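Local atomic coordinates of ABC-type branched-chain amino acid transport systems periplasmic component-like protein (Thermomonospora curvata, PDB entry 4N03), a protein that probably binds fatty acids as the substrate-binding component of an ABC transporter and belongs to the leucine-binding protein family. Residues P27-K32 and C71-E76; V322-K327 and E337-A342. All coordinates share one frame; numbering follows the deposited sequence.

Contact 1. Residues P27-K32 and C71-E76; sequences PGVTDK and CGRTIE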
loop_
_atom_site.group_PDB
_atom_site.type_symbol
_atom_site.label_atom_id
_atom_site.label_comp_id
_atom_site.label_asym_id
_atom_site.label_seq_id
_atom_site.Cartn_x
_atom_site.Cartn_y
_atom_site.Cartn_z
ATOM N N PRO A 27 24.833 -9.325 -4.129
ATOM C CA PRO A 27 24.530 -8.560 -5.358
ATOM C C PRO A 27 24.153 -7.117 -5.058
ATOM O O PRO A 27 23.447 -6.838 -4.111
ATOM C CB PRO A 27 23.374 -9.358 -5.988
ATOM C CG PRO A 27 23.410 -10.674 -5.349
ATOM C CD PRO A 27 23.981 -10.515 -3.984
ATOM N N GLY A 28 24.640 -6.202 -5.889
ATOM C CA GLY A 28 24.354 -4.817 -5.687
ATOM C C GLY A 28 25.173 -4.124 -4.594
ATOM O O GLY A 28 25.017 -2.937 -4.389
ATOM N N VAL A 29 26.086 -4.836 -3.946
ATOM C CA VAL A 29 26.859 -4.275 -2.866
ATOM C C VAL A 29 28.308 -4.246 -3.272
ATOM O O VAL A 29 28.860 -5.252 -3.684
ATOM C CB VAL A 29 26.735 -5.082 -1.576
ATOM C CG1 VAL A 29 27.476 -4.389 -0.444
ATOM C CG2 VAL A 29 25.279 -5.210 -1.189
ATOM N N THR A 30 28.914 -3.068 -3.193
ATOM C CA THR A 30 30.353 -2.915 -3.408
ATOM C C THR A 30 30.969 -2.361 -2.171
ATOM O O THR A 30 30.325 -2.143 -1.163
ATOM C CB THR A 30 30.623 -1.981 -4.599
ATOM O OG1 THR A 30 30.134 -0.696 -4.277
ATOM C CG2 THR A 30 29.977 -2.519 -5.851
ATOM N N ASP A 31 32.274 -2.056 -2.258
ATOM C CA ASP A 31 32.987 -1.486 -1.112
ATOM C C ASP A 31 32.502 -0.080 -0.697
ATOM O O ASP A 31 32.716 0.317 0.444
ATOM C CB ASP A 31 34.527 -1.543 -1.313
ATOM C CG ASP A 31 35.001 -0.880 -2.605
ATOM O OD1 ASP A 31 34.223 -0.169 -3.258
ATOM O OD2 ASP A 31 36.202 -1.036 -2.941
ATOM N N LYS A 32 31.791 0.614 -1.572
ATOM C CA LYS A 32 31.341 1.996 -1.279
ATOM C C LYS A 32 29.854 2.247 -1.462
ATOM O O LYS A 32 29.376 3.312 -1.108
ATOM C CB LYS A 32 32.113 3.009 -2.128
ATOM C CG LYS A 32 33.581 3.132 -1.756
ATOM C CD LYS A 32 34.304 4.096 -2.686
ATOM C CE LYS A 32 34.888 3.411 -3.923
ATOM N NZ LYS A 32 33.954 3.306 -5.081
ATOM N N CYS A 71 27.144 1.182 6.975
ATOM C CA CYS A 71 28.372 0.378 6.874
ATOM C C CYS A 71 29.379 1.165 5.984
ATOM O O CYS A 71 30.150 0.565 5.254
ATOM C CB CYS A 71 28.001 -1.092 6.374
ATOM S SG CYS A 71 28.437 -2.368 7.603
ATOM N N GLY A 72 29.343 2.513 6.024
ATOM C CA GLY A 72 30.180 3.358 5.190
ATOM C C GLY A 72 29.898 3.345 3.698
ATOM O O GLY A 72 30.706 3.846 2.861
ATOM N N ARG A 73 28.738 2.803 3.329
ATOM C CA ARG A 73 28.347 2.672 1.964
ATOM C C ARG A 73 27.129 3.558 1.669
ATOM O O ARG A 73 26.192 3.674 2.460
ATOM C CB ARG A 73 28.003 1.209 1.670
ATOM C CG ARG A 73 29.237 0.302 1.714
ATOM C CD ARG A 73 28.835 -1.166 1.705
ATOM N NE ARG A 73 29.960 -2.074 1.678
ATOM C CZ ARG A 73 30.710 -2.384 2.723
ATOM N NH1 ARG A 73 30.467 -1.912 3.907
ATOM N NH2 ARG A 73 31.691 -3.257 2.568
ATOM N N THR A 74 27.180 4.186 0.507
ATOM C CA THR A 74 26.094 5.050 0.046
ATOM C C THR A 74 24.975 4.208 -0.555
ATOM O O THR A 74 25.243 3.330 -1.323
ATOM C CB THR A 74 26.588 6.071 -1.008
ATOM O OG1 THR A 74 26.969 5.405 -2.218
ATOM C CG2 THR A 74 27.760 6.829 -0.541
ATOM N N ILE A 75 23.751 4.576 -0.241
ATOM C CA ILE A 75 22.588 3.895 -0.821
ATOM C C ILE A 75 22.243 4.567 -2.147
ATOM O O ILE A 75 22.101 5.798 -2.202
ATOM C CB ILE A 75 21.388 3.953 0.141
ATOM C CG1 ILE A 75 21.702 3.162 1.411
ATOM C CG2 ILE A 75 20.138 3.406 -0.544
ATOM C CD1 ILE A 75 20.641 3.243 2.480
ATOM N N GLU A 76 22.143 3.782 -3.216
ATOM C CA GLU A 76 21.743 4.221 -4.554
ATOM C C GLU A 76 20.497 3.441 -4.953
ATOM O O GLU A 76 20.575 2.218 -5.121
ATOM C CB GLU A 76 22.843 3.871 -5.577
ATOM C CG GLU A 76 22.525 4.129 -7.055
ATOM C CD GLU A 76 23.563 3.545 -8.009
ATOM O OE1 GLU A 76 24.772 3.611 -7.698
ATOM O OE2 GLU A 76 23.181 3.030 -9.082
#

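Contact 2. Residues V322-K327 and E337-A342; sequences VSALEK and EGLINA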
loop_
_atom_site.group_PDB
_atom_site.type_symbol
_atom_site.label_atom_id
_atom_site.label_comp_id
_atom_site.label_asym_id
_atom_site.label_seq_id
_atom_site.Cartn_x
_atom_site.Cartn_y
_atom_site.Cartn_z
ATOM N N VAL A 322 16.357 0.162 5.613
ATOM C CA VAL A 322 17.551 0.727 6.260
ATOM C C VAL A 322 17.770 0.065 7.632
ATOM O O VAL A 322 18.904 -0.237 7.981
ATOM C CB VAL A 322 17.520 2.275 6.312
ATOM C CG1 VAL A 322 18.621 2.782 7.183
ATOM C CG2 VAL A 322 17.599 2.832 4.909
ATOM N N SER A 323 16.712 -0.126 8.409
ATOM C CA SER A 323 16.854 -0.804 9.693
ATOM C C SER A 323 17.504 -2.188 9.481
ATOM O O SER A 323 18.405 -2.594 10.209
ATOM C CB SER A 323 15.490 -0.973 10.381
ATOM O OG SER A 323 15.034 0.271 10.899
ATOM N N ALA A 324 17.033 -2.923 8.469
ATOM C CA ALA A 324 17.563 -4.247 8.172
ATOM C C ALA A 324 18.994 -4.159 7.685
ATOM O O ALA A 324 19.843 -4.932 8.104
ATOM C CB ALA A 324 16.692 -4.980 7.150
ATOM N N LEU A 325 19.303 -3.156 6.851
ATOM C CA LEU A 325 20.658 -3.008 6.362
ATOM C C LEU A 325 21.644 -2.710 7.498
ATOM O O LEU A 325 22.740 -3.233 7.520
ATOM C CB LEU A 325 20.753 -1.886 5.316
ATOM C CG LEU A 325 20.126 -2.156 3.937
ATOM C CD1 LEU A 325 19.942 -0.862 3.165
ATOM C CD2 LEU A 325 21.007 -3.125 3.163
ATOM N N GLU A 326 21.221 -1.884 8.438
ATOM C CA GLU A 326 22.075 -1.543 9.569
ATOM C C GLU A 326 22.354 -2.766 10.450
ATOM O O GLU A 326 23.507 -2.957 10.903
ATOM C CB GLU A 326 21.442 -0.430 10.384
ATOM C CG GLU A 326 21.489 0.921 9.693
ATOM C CD GLU A 326 20.725 1.991 10.455
ATOM O OE1 GLU A 326 19.873 1.643 11.293
ATOM O OE2 GLU A 326 21.004 3.184 10.217
ATOM N N LYS A 327 21.352 -3.605 10.694
ATOM C CA LYS A 327 21.559 -4.814 11.497
ATOM C C LYS A 327 22.442 -5.800 10.732
ATOM O O LYS A 327 23.353 -6.440 11.292
ATOM C CB LYS A 327 20.219 -5.457 11.851
ATOM C CG LYS A 327 19.389 -4.826 12.973
ATOM C CD LYS A 327 18.092 -5.619 13.142
ATOM C CE LYS A 327 17.029 -4.908 13.950
ATOM N NZ LYS A 327 16.266 -3.969 13.097
ATOM N N GLU A 337 20.911 -13.291 2.398
ATOM C CA GLU A 337 20.610 -14.045 3.613
ATOM C C GLU A 337 20.735 -13.155 4.867
ATOM O O GLU A 337 19.887 -13.108 5.754
ATOM C CB GLU A 337 21.538 -15.264 3.715
ATOM C CG GLU A 337 21.398 -16.105 4.969
ATOM C CD GLU A 337 22.363 -17.280 4.996
ATOM O OE1 GLU A 337 23.319 -17.232 5.798
ATOM O OE2 GLU A 337 22.169 -18.241 4.224
ATOM N N GLY A 338 21.819 -12.371 4.920
ATOM C CA GLY A 338 22.049 -11.498 6.064
ATOM C C GLY A 338 20.942 -10.463 6.191
ATOM O O GLY A 338 20.443 -10.177 7.275
ATOM N N LEU A 339 20.519 -9.937 5.055
ATOM C CA LEU A 339 19.525 -8.888 5.075
ATOM C C LEU A 339 18.165 -9.376 5.516
ATOM O O LEU A 339 17.484 -8.772 6.321
ATOM C CB LEU A 339 19.444 -8.219 3.712
ATOM C CG LEU A 339 18.527 -6.996 3.649
ATOM C CD1 LEU A 339 19.041 -5.869 4.537
ATOM C CD2 LEU A 339 18.441 -6.487 2.217
ATOM N N ILE A 340 17.714 -10.510 4.968
ATOM C CA ILE A 340 16.401 -11.022 5.317
ATOM C C ILE A 340 16.368 -11.463 6.766
ATOM O O ILE A 340 15.385 -11.246 7.453
ATOM C CB ILE A 340 15.886 -12.097 4.350
ATOM C CG1 ILE A 340 14.361 -12.243 4.491
ATOM C CG2 ILE A 340 16.582 -13.413 4.550
ATOM C CD1 ILE A 340 13.582 -10.998 4.109
ATOM N N ASN A 341 17.461 -12.056 7.238
ATOM C CA ASN A 341 17.465 -12.499 8.635
ATOM C C ASN A 341 17.451 -11.292 9.578
ATOM O O ASN A 341 16.792 -11.309 10.591
ATOM C CB ASN A 341 18.674 -13.399 8.855
ATOM C CG ASN A 341 18.497 -14.772 8.229
ATOM O OD1 ASN A 341 17.404 -15.149 7.851
ATOM N ND2 ASN A 341 19.576 -15.447 8.073
ATOM N N ALA A 342 18.129 -10.198 9.213
ATOM C CA ALA A 342 18.076 -8.948 9.977
ATOM C C ALA A 342 16.646 -8.417 9.996
ATOM O O ALA A 342 16.118 -8.066 11.040
ATOM C CB ALA A 342 19.024 -7.908 9.397
HETATM O O HOH W 1 15.292 -5.102 10.950
#

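Contact 1. Residues P27-K32 and C71-E76
The side chain of R73 reaches across to the loop 27-32 and meets a run of backbone carbonyls on the way, an example of an arginine tying together chain that has no regular structure. At its root, CB lies 3.7 Å from K32 O, and CG comes equally close to D31 O. With CG set beside the backbone N (chi1 -68°) and the chain extended from there to NE, CD lies 3.4 Å from T30 O and passes V29 CG1, whose side chain crosses the arginine at about a right angle. NE then gives its hydrogen to the carbonyl of T30, NE to O 2.9 Å, a somewhat bent bond that lies near the guanidinium plane. D31 O stands over one face of that group, offset toward its rim. Beyond, NH1 turns back to C71 O in a weak bond and forms a salt bridge with D21, while NH2 is held by Q25, so the guanidinium is gripped from several directions. Were R73 cut back to an alanine, the T30 carbonyl would probably lose this donor and D21 its charge partner, and the loop would be less firmly held. Next to the arginine, T74 N donates to K32 O at 2.9 Å, and T74 OG1 adds a weak bond to the same oxygen. These bonds lie where strand 74-81, at the edge of the four-stranded parallel sheet in one lobe of the periplasmic-binding-protein fold, begins beside strand 33-40; R73 packs on I34 of that neighbour and on L334 of strand 333-334, and helix 47-66 covers I75.

Contact 2. Residues V322-K327 and E337-A342
L339 points its CD1 methyl into the backbone of segment 322-327, a compact case of two helices meeting through two alanines and two leucines, with a lysine at the margin. Its CG lies anti to the backbone N (chi1 -174°), which carries CD1 across to 3.6 Å from A324 CB. The same methyl meets CD2 of L325, also at 3.6 Å; the two leucine side chains cross obliquely, L325 leaving its helix away from the partner before its branch bends back. A342 points toward the other helix, its CB 3.3 Å from A324 O and 3.7 Å from K327 CB. The small side chains of A324 and A342 are consistent with segment axes 8.0 Å apart, at 117° between their directions. The lysine bends at its last torsion, bringing NZ to 2.6 Å from a water that donates to A342 O, with a long, weak ion pair to E346. That carbonyl is also hydrogen-bonded to S345 OG. The contact joins helix 309-330 to the short helix 336-343 that follows it, in the lobe holding the four-stranded parallel sheet. Its chemistry is almost wholly apolar: methyl groups fit against backbone, and polarity enters at one margin through a water bridge.

In the fold
Contact 2 is a buried meeting of two helices, whereas contact 1 lies farther from the centre of the chain and is partly buried, most of its touching residues being exposed and R73 and V29 its buried members. Chemistry follows place: the irregular loop of contact 1 is held by hydrogen bonds to its carbonyls, the helices of contact 2, whose backbone bonds run internally, by apolar fit. Their centres are about 13 Å apart and they share neighbours. I75, on the strand of contact 1, packs its CD1 against V322 and L325; helix 47-66 touches I75 and V322, and L101 touches both V29 and L325. The disulfide from C71 to C329 adds a covalent tie to helix 309-330, which carries residues 322-327.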